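Local coordinates for protein nitrite oxidoreductase subunit C (PDB 7B04) that binds a b-type heme and calcium ions as a subunit of the filament-forming nitrite oxidoreductase complex and probably serves in electron transfer, at residues F281-M291 with S308-I319. Numbering follows the deposited sequence.
Sequences FVPGESTYFNM and SIQWHPLSLERI. With HEM (protoporphyrin IX containing Fe), chain B.
Strands 286-291 and 312-316 run antiparallel with strongly twisted axes, 135° apart, and paired backbone bonds link Thr287 with Leu314 and Phe289 with His312. Beyond them Leu316 N reaches Glu285 O, where the type II turn from Val282 to Glu285 carries the chain into the strand; at the other end Ser308 N donates to Met291 O at 3.1 Å.

Phe289 and His312 lie on one face of the sheet with Thr287 and Leu314. With chi1 at 80°, Phe289 CG lies between the backbone N and the carbonyl carbon, and His312 CB rests over one face of the ring, 3.8 Å from its centroid; the imidazole itself meets the phenyl only obliquely. Leu314 CD2 lies 3.6 Å from Thr287 CG2 and also touches Phe281 CE1, while Leu316 CD2 packs on Phe281 CB. Leu49 of strand 49-53 adds to this apolar layer, touching both Phe289 and Leu314. Tyr288 points to the opposite face, where its CB meets CE3 of Trp311, the residue just before strand 312-316, at 3.9 Å; the indole N-H of Trp311 is taken up by Phe151 O.

Toward the heme, Asn290 ND2 has weak bonds to Ser308 O (3.3 Å) and Pro153 O, and a water also bridges ND2 and Ser308 O, so its two N-H groups are shared among these acceptors. Asn290 OD1 receives Met291 N from above its carbonyl plane. Ser308 OG in turn is hydrogen-bonded to His312 NE2 at 2.9 Å. Asn290, Met291 and Ser308 belong to the heme b pocket, with Asn290 ND2 and Met291 O near the methyl CMC, at this end of the beta hairpin formed by strands 286-294 and 306-316 in an ethylbenzene dehydrogenase-type (DOMON-like) heme domain.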
ATOM      1  N   PHE C 281     -14.644 -42.119  45.590  1.00 28.59           N
ATOM      2  CA  PHE C 281     -14.676 -42.003  47.040  1.00 30.28           C
ATOM      3  C   PHE C 281     -15.716 -42.957  47.610  1.00 25.88           C
ATOM      4  O   PHE C 281     -16.795 -43.133  47.037  1.00 25.62           O
ATOM      5  CB  PHE C 281     -15.009 -40.577  47.484  1.00 23.36           C
ATOM      6  CG  PHE C 281     -14.034 -39.541  47.007  1.00 25.29           C
ATOM      7  CD1 PHE C 281     -12.781 -39.427  47.586  1.00 25.52           C
ATOM      8  CD2 PHE C 281     -14.382 -38.657  45.998  1.00 30.96           C
ATOM      9  CE1 PHE C 281     -11.887 -38.465  47.155  1.00 25.57           C
ATOM     10  CE2 PHE C 281     -13.493 -37.692  45.564  1.00 24.59           C
ATOM     11  CZ  PHE C 281     -12.244 -37.596  46.142  1.00 26.45           C
ATOM     12  N   VAL C 282     -15.376 -43.591  48.728  1.00 24.27           N
ATOM     13  CA  VAL C 282     -16.317 -44.447  49.445  1.00 25.91           C
ATOM     14  C   VAL C 282     -16.348 -44.005  50.901  1.00 24.19           C
ATOM     15  O   VAL C 282     -15.282 -43.856  51.519  1.00 23.36           O
ATOM     16  CB  VAL C 282     -15.939 -45.932  49.321  1.00 26.69           C
ATOM     17  CG1 VAL C 282     -16.887 -46.789  50.145  1.00 20.64           C
ATOM     18  CG2 VAL C 282     -15.951 -46.368  47.861  1.00 22.35           C
ATOM     19  N   PRO C 283     -17.522 -43.763  51.485  1.00 27.84           N
ATOM     20  CA  PRO C 283     -17.568 -43.371  52.899  1.00 30.76           C
ATOM     21  C   PRO C 283     -16.957 -44.453  53.776  1.00 29.50           C
ATOM     22  O   PRO C 283     -17.259 -45.639  53.634  1.00 29.18           O
ATOM     23  CB  PRO C 283     -19.068 -43.196  53.170  1.00 27.22           C
ATOM     24  CG  PRO C 283     -19.656 -42.906  51.830  1.00 18.33           C
ATOM     25  CD  PRO C 283     -18.852 -43.725  50.858  1.00 29.49           C
ATOM     26  N   GLY C 284     -16.025 -44.050  54.617  1.00 26.49           N
ATOM     27  CA  GLY C 284     -15.286 -44.978  55.471  1.00 29.95           C
ATOM     28  C   GLY C 284     -13.958 -45.346  54.863  1.00 35.01           C
ATOM     29  O   GLY C 284     -13.172 -45.965  55.544  1.00 38.55           O
ATOM     30  N   GLU C 285     -13.689 -44.921  53.636  1.00 32.82           N
ATOM     31  CA  GLU C 285     -12.380 -45.265  53.026  1.00 39.37           C
ATOM     32  C   GLU C 285     -11.481 -44.041  53.050  1.00 36.16           C
ATOM     33  O   GLU C 285     -11.978 -42.963  53.135  1.00 36.26           O
ATOM     34  CB  GLU C 285     -12.510 -45.837  51.619  1.00 37.82           C
ATOM     35  CG  GLU C 285     -11.308 -46.632  51.138  1.00 44.06           C
ATOM     36  CD  GLU C 285     -10.787 -47.764  52.006  1.00 58.40           C
ATOM     37  OE1 GLU C 285     -10.753 -48.909  51.528  1.00 55.97           O
ATOM     38  OE2 GLU C 285     -10.382 -47.496  53.143  1.00 55.23           O
ATOM     39  N   SER C 286     -10.181 -44.276  53.047  1.00 41.67           N
ATOM     40  CA  SER C 286      -9.161 -43.219  53.071  1.00 36.08           C
ATOM     41  C   SER C 286      -8.297 -43.380  51.840  1.00 35.41           C
ATOM     42  O   SER C 286      -8.115 -44.491  51.399  1.00 35.27           O
ATOM     43  CB  SER C 286      -8.330 -43.356  54.277  1.00 41.53           C
ATOM     44  OG  SER C 286      -7.896 -44.680  54.407  1.00 37.69           O
ATOM     45  N   THR C 287      -7.840 -42.250  51.333  1.00 37.11           N
ATOM     46  CA  THR C 287      -6.939 -42.108  50.171  1.00 35.03           C
ATOM     47  C   THR C 287      -6.003 -40.940  50.468  1.00 36.04           C
ATOM     48  O   THR C 287      -5.810 -40.642  51.623  1.00 42.93           O
ATOM     49  CB  THR C 287      -7.712 -42.015  48.857  1.00 26.33           C
ATOM     50  OG1 THR C 287      -6.803 -42.214  47.787  1.00 31.56           O
ATOM     51  CG2 THR C 287      -8.377 -40.685  48.649  1.00 25.27           C
ATOM     52  N   TYR C 288      -5.354 -40.399  49.453  1.00 31.31           N
ATOM     53  CA  TYR C 288      -4.438 -39.278  49.581  1.00 33.72           C
ATOM     54  C   TYR C 288      -4.849 -38.161  48.628  1.00 32.07           C
ATOM     55  O   TYR C 288      -5.654 -38.361  47.715  1.00 33.43           O
ATOM     56  CB  TYR C 288      -2.986 -39.713  49.313  1.00 29.67           C
ATOM     57  CG  TYR C 288      -2.500 -40.835  50.216  1.00 37.05           C
ATOM     58  CD1 TYR C 288      -2.960 -42.136  50.051  1.00 44.11           C
ATOM     59  CD2 TYR C 288      -1.586 -40.592  51.235  1.00 45.45           C
ATOM     60  CE1 TYR C 288      -2.528 -43.161  50.871  1.00 45.35           C
ATOM     61  CE2 TYR C 288      -1.146 -41.615  52.061  1.00 55.52           C
ATOM     62  CZ  TYR C 288      -1.621 -42.897  51.872  1.00 50.55           C
ATOM     63  OH  TYR C 288      -1.191 -43.920  52.687  1.00 49.34           O
ATOM     64  N   PHE C 289      -4.312 -36.965  48.868  1.00 30.13           N
ATOM     65  CA  PHE C 289      -4.553 -35.837  47.981  1.00 23.18           C
ATOM     66  C   PHE C 289      -3.328 -34.933  47.972  1.00 26.75           C
ATOM     67  O   PHE C 289      -2.435 -35.046  48.818  1.00 28.33           O
ATOM     68  CB  PHE C 289      -5.820 -35.058  48.373  1.00 24.80           C
ATOM     69  CG  PHE C 289      -5.626 -34.097  49.515  1.00 26.02           C
ATOM     70  CD1 PHE C 289      -5.796 -34.514  50.824  1.00 33.41           C
ATOM     71  CD2 PHE C 289      -5.292 -32.772  49.276  1.00 19.13           C
ATOM     72  CE1 PHE C 289      -5.628 -33.631  51.874  1.00 30.86           C
ATOM     73  CE2 PHE C 289      -5.117 -31.889  50.322  1.00 25.81           C
ATOM     74  CZ  PHE C 289      -5.286 -32.316  51.622  1.00 26.35           C
ATOM     75  N   ASN C 290      -3.302 -34.023  47.000  1.00 21.53           N
ATOM     76  CA  ASN C 290      -2.255 -33.021  46.881  1.00 22.84           C
ATOM     77  C   ASN C 290      -2.868 -31.743  46.326  1.00 26.88           C
ATOM     78  O   ASN C 290      -3.983 -31.746  45.800  1.00 23.52           O
ATOM     79  CB  ASN C 290      -1.112 -33.514  45.983  1.00 22.15           C
ATOM     80  CG  ASN C 290       0.192 -32.791  46.242  1.00 26.12           C
ATOM     81  OD1 ASN C 290       0.252 -31.873  47.057  1.00 21.55           O
ATOM     82  ND2 ASN C 290       1.248 -33.203  45.550  1.00 23.45           N
ATOM     83  N   MET C 291      -2.129 -30.641  46.454  1.00 28.39           N
ATOM     84  CA  MET C 291      -2.690 -29.319  46.214  1.00 25.31           C
ATOM     85  C   MET C 291      -1.686 -28.447  45.473  1.00 25.28           C
ATOM     86  O   MET C 291      -0.473 -28.665  45.532  1.00 26.13           O
ATOM     87  CB  MET C 291      -3.092 -28.652  47.538  1.00 20.12           C
ATOM     88  CG  MET C 291      -3.894 -27.374  47.395  1.00 25.74           C
ATOM     89  SD  MET C 291      -4.032 -26.481  48.951  1.00 43.52           S
ATOM     90  CE  MET C 291      -5.060 -27.607  49.881  1.00 28.43           C
ATOM     91  N   SER C 308       2.272 -28.047  46.794  1.00 31.81           N
ATOM     92  CA  SER C 308       2.542 -28.843  47.980  1.00 29.38           C
ATOM     93  C   SER C 308       3.428 -29.999  47.538  1.00 32.29           C
ATOM     94  O   SER C 308       3.135 -30.659  46.536  1.00 36.00           O
ATOM     95  CB  SER C 308       1.242 -29.354  48.598  1.00 27.08           C
ATOM     96  OG  SER C 308       1.495 -30.310  49.608  1.00 35.02           O
ATOM     97  N   ILE C 309       4.505 -30.243  48.285  1.00 30.90           N
ATOM     98  CA  ILE C 309       5.516 -31.212  47.870  1.00 30.42           C
ATOM     99  C   ILE C 309       5.145 -32.637  48.240  1.00 37.58           C
ATOM    100  O   ILE C 309       5.772 -33.575  47.735  1.00 35.81           O
ATOM    101  CB  ILE C 309       6.907 -30.861  48.432  1.00 35.02           C
ATOM    102  CG1 ILE C 309       6.890 -30.808  49.960  1.00 39.79           C
ATOM    103  CG2 ILE C 309       7.393 -29.540  47.857  1.00 35.99           C
ATOM    104  CD1 ILE C 309       8.270 -30.682  50.571  1.00 38.98           C
ATOM    105  N   GLN C 310       4.169 -32.831  49.125  1.00 39.07           N
ATOM    106  CA  GLN C 310       3.869 -34.141  49.678  1.00 32.04           C
ATOM    107  C   GLN C 310       2.416 -34.516  49.436  1.00 35.89           C
ATOM    108  O   GLN C 310       1.539 -33.653  49.349  1.00 37.64           O
ATOM    109  CB  GLN C 310       4.086 -34.163  51.190  1.00 39.69           C
ATOM    110  CG  GLN C 310       5.392 -33.583  51.675  1.00 45.36           C
ATOM    111  CD  GLN C 310       5.322 -33.198  53.140  1.00 53.17           C
ATOM    112  OE1 GLN C 310       4.291 -33.375  53.790  1.00 58.45           O
ATOM    113  NE2 GLN C 310       6.422 -32.675  53.670  1.00 57.09           N
ATOM    114  N   TRP C 311       2.179 -35.819  49.290  1.00 31.01           N
ATOM    115  CA  TRP C 311       0.823 -36.341  49.355  1.00 28.16           C
ATOM    116  C   TRP C 311       0.257 -36.091  50.748  1.00 29.49           C
ATOM    117  O   TRP C 311       0.963 -36.216  51.752  1.00 29.69           O
ATOM    118  CB  TRP C 311       0.804 -37.835  49.035  1.00 30.13           C
ATOM    119  CG  TRP C 311       0.961 -38.136  47.579  1.00 25.30           C
ATOM    120  CD1 TRP C 311       2.064 -38.646  46.959  1.00 29.82           C
ATOM    121  CD2 TRP C 311      -0.021 -37.939  46.554  1.00 29.71           C
ATOM    122  NE1 TRP C 311       1.828 -38.783  45.611  1.00 25.62           N
ATOM    123  CE2 TRP C 311       0.556 -38.355  45.338  1.00 27.74           C
ATOM    124  CE3 TRP C 311      -1.333 -37.454  46.548  1.00 26.33           C
ATOM    125  CZ2 TRP C 311      -0.132 -38.299  44.128  1.00 27.88           C
ATOM    126  CZ3 TRP C 311      -2.015 -37.399  45.345  1.00 20.22           C
ATOM    127  CH2 TRP C 311      -1.415 -37.821  44.153  1.00 25.30           C
ATOM    128  N   HIS C 312      -1.018 -35.745  50.811  1.00 25.97           N
ATOM    129  CA  HIS C 312      -1.611 -35.589  52.128  1.00 22.99           C
ATOM    130  C   HIS C 312      -2.690 -36.641  52.348  1.00 27.05           C
ATOM    131  O   HIS C 312      -3.494 -36.897  51.447  1.00 29.96           O
ATOM    132  CB  HIS C 312      -2.224 -34.194  52.298  1.00 30.72           C
ATOM    133  CG  HIS C 312      -1.219 -33.085  52.307  1.00 27.49           C
ATOM    134  ND1 HIS C 312      -0.526 -32.718  53.441  1.00 23.24           N
ATOM    135  CD2 HIS C 312      -0.789 -32.264  51.321  1.00 26.75           C
ATOM    136  CE1 HIS C 312       0.288 -31.718  53.152  1.00 34.75           C
ATOM    137  NE2 HIS C 312       0.148 -31.423  51.872  1.00 29.21           N
ATOM    138  N   PRO C 313      -2.739 -37.264  53.524  1.00 36.19           N
ATOM    139  CA  PRO C 313      -3.749 -38.301  53.757  1.00 28.43           C
ATOM    140  C   PRO C 313      -5.145 -37.708  53.821  1.00 29.81           C
ATOM    141  O   PRO C 313      -5.350 -36.574  54.260  1.00 38.87           O
ATOM    142  CB  PRO C 313      -3.342 -38.900  55.109  1.00 33.55           C
ATOM    143  CG  PRO C 313      -1.914 -38.513  55.288  1.00 36.25           C
ATOM    144  CD  PRO C 313      -1.787 -37.169  54.640  1.00 33.67           C
ATOM    145  N   LEU C 314      -6.113 -38.502  53.373  1.00 34.85           N
ATOM    146  CA  LEU C 314      -7.511 -38.097  53.358  1.00 30.75           C
ATOM    147  C   LEU C 314      -8.350 -39.259  53.857  1.00 32.28           C
ATOM    148  O   LEU C 314      -8.159 -40.391  53.409  1.00 33.91           O
ATOM    149  CB  LEU C 314      -7.945 -37.694  51.944  1.00 29.65           C
ATOM    150  CG  LEU C 314      -9.449 -37.671  51.691  1.00 37.35           C
ATOM    151  CD1 LEU C 314     -10.000 -36.382  52.228  1.00 40.05           C
ATOM    152  CD2 LEU C 314      -9.766 -37.806  50.214  1.00 37.63           C
ATOM    153  N   SER C 315      -9.270 -38.984  54.780  1.00 37.18           N
ATOM    154  CA  SER C 315     -10.174 -39.999  55.304  1.00 33.51           C
ATOM    155  C   SER C 315     -11.613 -39.517  55.197  1.00 29.11           C
ATOM    156  O   SER C 315     -11.909 -38.351  55.473  1.00 30.60           O
ATOM    157  CB  SER C 315      -9.847 -40.341  56.763  1.00 35.17           C
ATOM    158  OG  SER C 315     -10.776 -41.274  57.286  1.00 35.57           O
ATOM    159  N   LEU C 316     -12.503 -40.419  54.794  1.00 22.35           N
ATOM    160  CA  LEU C 316     -13.932 -40.143  54.720  1.00 26.96           C
ATOM    161  C   LEU C 316     -14.645 -40.832  55.876  1.00 27.55           C
ATOM    162  O   LEU C 316     -14.440 -42.027  56.112  1.00 32.48           O
ATOM    163  CB  LEU C 316     -14.516 -40.607  53.384  1.00 27.43           C
ATOM    164  CG  LEU C 316     -14.402 -39.631  52.210  1.00 22.85           C
ATOM    165  CD1 LEU C 316     -12.986 -39.603  51.650  1.00 30.42           C
ATOM    166  CD2 LEU C 316     -15.405 -39.983  51.125  1.00 27.73           C
ATOM    167  N   GLU C 317     -15.474 -40.077  56.591  1.00 27.83           N
ATOM    168  CA  GLU C 317     -16.270 -40.645  57.667  1.00 33.59           C
ATOM    169  C   GLU C 317     -17.400 -41.506  57.105  1.00 35.67           C
ATOM    170  O   GLU C 317     -17.835 -41.342  55.962  1.00 31.00           O
ATOM    171  CB  GLU C 317     -16.858 -39.535  58.542  1.00 27.43           C
ATOM    172  CG  GLU C 317     -16.122 -39.290  59.848  1.00 30.49           C
ATOM    173  CD  GLU C 317     -16.329 -37.881  60.372  1.00 32.50           C
ATOM    174  OE1 GLU C 317     -17.498 -37.467  60.519  1.00 37.38           O
ATOM    175  OE2 GLU C 317     -15.323 -37.189  60.638  1.00 34.87           O
ATOM    176  N   ARG C 318     -17.883 -42.428  57.932  0.54 35.42           N
ATOM    177  CA  ARG C 318     -19.030 -43.237  57.557  0.54 37.63           C
ATOM    178  C   ARG C 318     -20.315 -42.420  57.668  0.54 36.05           C
ATOM    179  O   ARG C 318     -20.362 -41.370  58.316  0.54 36.71           O
ATOM    180  CB  ARG C 318     -19.121 -44.488  58.433  0.54 35.90           C
ATOM    181  CG  ARG C 318     -18.065 -45.540  58.132  0.54 34.72           C
ATOM    182  CD  ARG C 318     -17.561 -46.194  59.409  0.54 37.83           C
ATOM    183  NE  ARG C 318     -16.543 -47.207  59.144  0.54 34.73           N
ATOM    184  CZ  ARG C 318     -15.240 -46.957  59.072  0.54 32.11           C
ATOM    185  NH1 ARG C 318     -14.386 -47.941  58.827  0.54 33.67           N
ATOM    186  NH2 ARG C 318     -14.790 -45.721  59.244  0.54 28.71           N
ATOM    187  N   ILE C 319     -21.367 -42.915  57.025  1.00 31.07           N
ATOM    188  CA  ILE C 319     -22.648 -42.221  57.014  1.00 32.26           C
ATOM    189  C   ILE C 319     -23.418 -42.586  58.276  1.00 34.26           C
ATOM    190  O   ILE C 319     -23.531 -43.766  58.630  1.00 33.10           O
ATOM    191  CB  ILE C 319     -23.453 -42.578  55.754  1.00 35.28           C
ATOM    192  CG1 ILE C 319     -22.711 -42.130  54.492  1.00 26.74           C
ATOM    193  CG2 ILE C 319     -24.846 -41.963  55.812  1.00 28.39           C
ATOM    194  CD1 ILE C 319     -23.304 -42.685  53.217  1.00 18.79           C
TER
HETATM  195  CHA HEM B 401       0.606 -28.295  34.962  1.00 25.22           C
HETATM  196  CHB HEM B 401       4.956 -29.599  36.727  1.00 30.31           C
HETATM  197  CHC HEM B 401       2.747 -30.676  40.920  1.00 24.62           C
HETATM  198  CHD HEM B 401      -1.649 -29.535  39.100  1.00 27.46           C
HETATM  199  C1A HEM B 401       1.944 -28.637  35.039  1.00 30.54           C
HETATM  200  C2A HEM B 401       2.860 -28.749  33.923  1.00 33.69           C
HETATM  201  C3A HEM B 401       4.065 -29.099  34.404  1.00 26.70           C
HETATM  202  C4A HEM B 401       3.956 -29.243  35.842  1.00 27.72           C
HETATM  203  CMA HEM B 401       5.361 -29.325  33.593  1.00 29.36           C
HETATM  204  CAA HEM B 401       2.472 -28.461  32.455  1.00 29.06           C
HETATM  205  CBA HEM B 401       2.574 -29.718  31.601  1.00 22.25           C
HETATM  206  CGA HEM B 401       1.251 -30.429  31.605  1.00 23.66           C
HETATM  207  O1A HEM B 401       1.245 -31.686  31.601  1.00 32.01           O
HETATM  208  O2A HEM B 401       0.206 -29.729  31.627  1.00 27.35           O
HETATM  209  C1B HEM B 401       4.760 -29.948  38.049  1.00 30.00           C
HETATM  210  C2B HEM B 401       5.782 -30.205  39.043  1.00 22.82           C
HETATM  211  C3B HEM B 401       5.172 -30.511  40.208  1.00 25.45           C
HETATM  212  C4B HEM B 401       3.737 -30.440  39.983  1.00 29.01           C
HETATM  213  CMB HEM B 401       7.293 -30.140  38.727  1.00 25.99           C
HETATM  214  CAB HEM B 401       5.780 -30.858  41.592  1.00 29.99           C
HETATM  215  CBB HEM B 401       7.072 -30.720  41.915  1.00 32.44           C
HETATM  216  C1C HEM B 401       1.393 -30.406  40.808  1.00 29.02           C
HETATM  217  C2C HEM B 401       0.429 -30.445  41.895  1.00 25.63           C
HETATM  218  C3C HEM B 401      -0.772 -30.126  41.404  1.00 28.22           C
HETATM  219  C4C HEM B 401      -0.635 -29.886  39.979  1.00 25.10           C
HETATM  220  CMC HEM B 401       0.746 -30.779  43.370  1.00 27.69           C
HETATM  221  CAC HEM B 401      -2.088 -30.042  42.212  1.00 25.58           C
HETATM  222  CBC HEM B 401      -3.187 -30.690  41.822  1.00 21.92           C
HETATM  223  C1D HEM B 401      -1.404 -29.005  37.845  1.00 31.68           C
HETATM  224  C2D HEM B 401      -2.335 -28.255  37.018  1.00 25.36           C
HETATM  225  C3D HEM B 401      -1.714 -27.916  35.889  1.00 20.99           C
HETATM  226  C4D HEM B 401      -0.359 -28.435  35.941  1.00 25.96           C
HETATM  227  CMD HEM B 401      -3.797 -27.903  37.363  1.00 28.45           C
HETATM  228  CAD HEM B 401      -2.348 -27.113  34.732  1.00 21.64           C
HETATM  229  CBD HEM B 401      -1.952 -25.644  34.814  1.00 28.68           C
HETATM  230  CGD HEM B 401      -2.756 -24.847  33.819  1.00 24.39           C
HETATM  231  O1D HEM B 401      -2.636 -23.597  33.814  1.00 19.57           O
HETATM  232  O2D HEM B 401      -3.528 -25.454  33.033  1.00 31.45           O
HETATM  233  NA  HEM B 401       2.650 -28.953  36.183  1.00 30.15           N
HETATM  234  NB  HEM B 401       3.534 -30.101  38.661  1.00 31.56           N
HETATM  235  NC  HEM B 401       0.710 -30.065  39.647  1.00 30.14           N
HETATM  236  ND  HEM B 401      -0.200 -29.092  37.152  1.00 33.42           N
HETATM  237 FE   HEM B 401       1.774 -29.745  37.757  1.00 49.37          FE
HETATM  238  O   HOH W   1       3.944 -32.013  44.432  1.00 23.60           O